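Local coordinates for ribosome biogenesis Nep1 RNA methyltransferase (PDB 3O7B), which probably methylates N1 of a specific pseudouridine in 16S rRNA, using S-adenosylmethionine, during assembly of the small ribosomal subunit, at residues M136-L139 with F140-R144. Sequence-based numbering, arbitrary orientation.
Sequences MEKL and FEERR
M136 O accepts the backbone N-H of F140 at 2.9 Å, the first of four successive i to i+4 bonds that close the last turn of helix 129-142. E142 N to K138 O (2.8 Å, N-H...O 167°) is the straightest of them; R143 N to L139 O, at 2.7 Å, is more bent (136°). R143 then takes positive phi and turns the chain out of the helix toward strand 144-147. With CG anti to its carbonyl carbon (chi1 -83°), the F140 ring swings back along the helix, and its edge meets M136 O in plane, CD1 to O 3.1 Å. The bent chain of R143 folds back so that NH1 donates to a lone pair of F140 O (2.9 Å), in both the carbonyl and guanidinium planes; F155 also makes a cation-pi contact with R143. F155 meets the F140 ring edge-to-face, so an alanine at F140 would probably leave F155 without its ring partner and open a gap beside L39. On the exposed side, E142 lies across the extended K138, CE to OE1 3.5 Å, while NZ stays 4.5 Å from OE1. L139 packs on I153 and F155, joining the helix to the hairpin that follows. At the helix end the guanidinium of R143 thus supplies a donor to the carbonyl of F140, whereas the K138-E142 attraction, short of a salt bridge, is likely to add only modestly.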
# COMPACT_ATOMS: atom_id res chain seq x y z
N MET A 136 -8.48 13.29 -3.25
CA MET A 136 -7.44 14.33 -3.22
C MET A 136 -7.79 15.49 -4.13
O MET A 136 -7.58 16.66 -3.75
CB MET A 136 -6.08 13.76 -3.58
CG MET A 136 -5.51 12.78 -2.56
SD MET A 136 -5.29 13.47 -0.90
CE MET A 136 -6.83 12.99 -0.12
N GLU A 137 -8.33 15.21 -5.30
CA GLU A 137 -8.81 16.29 -6.19
C GLU A 137 -9.88 17.14 -5.50
O GLU A 137 -9.85 18.38 -5.56
CB GLU A 137 -9.31 15.72 -7.51
CG GLU A 137 -8.15 15.18 -8.34
CD GLU A 137 -8.55 14.33 -9.54
OE1 GLU A 137 -9.75 14.02 -9.67
OE2 GLU A 137 -7.66 13.98 -10.34
N LYS A 138 -10.82 16.47 -4.83
CA LYS A 138 -11.85 17.19 -4.09
C LYS A 138 -11.25 18.02 -2.95
O LYS A 138 -11.65 19.17 -2.73
CB LYS A 138 -12.88 16.20 -3.54
CG LYS A 138 -14.05 16.87 -2.83
CD LYS A 138 -15.02 15.85 -2.29
CE LYS A 138 -16.26 16.56 -1.74
NZ LYS A 138 -17.28 15.56 -1.34
N LEU A 139 -10.28 17.46 -2.24
CA LEU A 139 -9.60 18.19 -1.18
C LEU A 139 -8.93 19.46 -1.72
O LEU A 139 -9.05 20.54 -1.11
CB LEU A 139 -8.58 17.26 -0.51
CG LEU A 139 -7.66 17.95 0.50
CD1 LEU A 139 -8.42 18.39 1.74
CD2 LEU A 139 -6.52 17.02 0.86
N PHE A 140 -8.25 19.37 -2.86
CA PHE A 140 -7.58 20.56 -3.41
C PHE A 140 -8.59 21.63 -3.84
O PHE A 140 -8.29 22.83 -3.77
CB PHE A 140 -6.63 20.20 -4.55
CG PHE A 140 -5.27 19.74 -4.09
CD1 PHE A 140 -5.07 18.45 -3.59
CD2 PHE A 140 -4.19 20.61 -4.13
CE1 PHE A 140 -3.80 18.03 -3.16
CE2 PHE A 140 -2.93 20.21 -3.70
CZ PHE A 140 -2.73 18.93 -3.22
N GLU A 141 -9.77 21.19 -4.27
CA GLU A 141 -10.83 22.09 -4.71
C GLU A 141 -11.57 22.74 -3.54
O GLU A 141 -11.74 23.97 -3.52
CB GLU A 141 -11.82 21.31 -5.57
CG GLU A 141 -13.08 22.09 -5.98
CD GLU A 141 -12.79 23.28 -6.88
OE1 GLU A 141 -11.71 23.34 -7.53
OE2 GLU A 141 -13.68 24.16 -6.97
N GLU A 142 -12.00 21.93 -2.58
CA GLU A 142 -12.86 22.36 -1.47
C GLU A 142 -12.09 22.75 -0.21
O GLU A 142 -12.64 23.42 0.67
CB GLU A 142 -13.90 21.28 -1.14
CG GLU A 142 -14.73 20.93 -2.37
CD GLU A 142 -16.05 20.24 -2.09
OE1 GLU A 142 -16.39 19.95 -0.92
OE2 GLU A 142 -16.78 20.01 -3.08
N ARG A 143 -10.83 22.32 -0.14
CA ARG A 143 -9.87 22.66 0.95
C ARG A 143 -10.09 21.91 2.26
O ARG A 143 -9.26 21.95 3.16
CB ARG A 143 -9.79 24.18 1.23
CG ARG A 143 -9.65 25.06 -0.00
CD ARG A 143 -8.54 24.60 -0.92
NE ARG A 143 -7.21 24.84 -0.35
CZ ARG A 143 -6.07 24.54 -0.97
NH1 ARG A 143 -6.09 23.96 -2.17
NH2 ARG A 143 -4.92 24.81 -0.39
N ARG A 144 -11.24 21.24 2.36
CA ARG A 144 -11.53 20.41 3.53
C ARG A 144 -12.56 19.33 3.20
O ARG A 144 -13.51 19.57 2.44
CB ARG A 144 -12.06 21.25 4.69
CG ARG A 144 -13.27 22.12 4.33
CD ARG A 144 -14.12 22.48 5.55
NE ARG A 144 -13.32 22.67 6.77
CZ ARG A 144 -13.78 22.50 8.01
NH1 ARG A 144 -15.05 22.16 8.22
NH2 ARG A 144 -12.97 22.70 9.04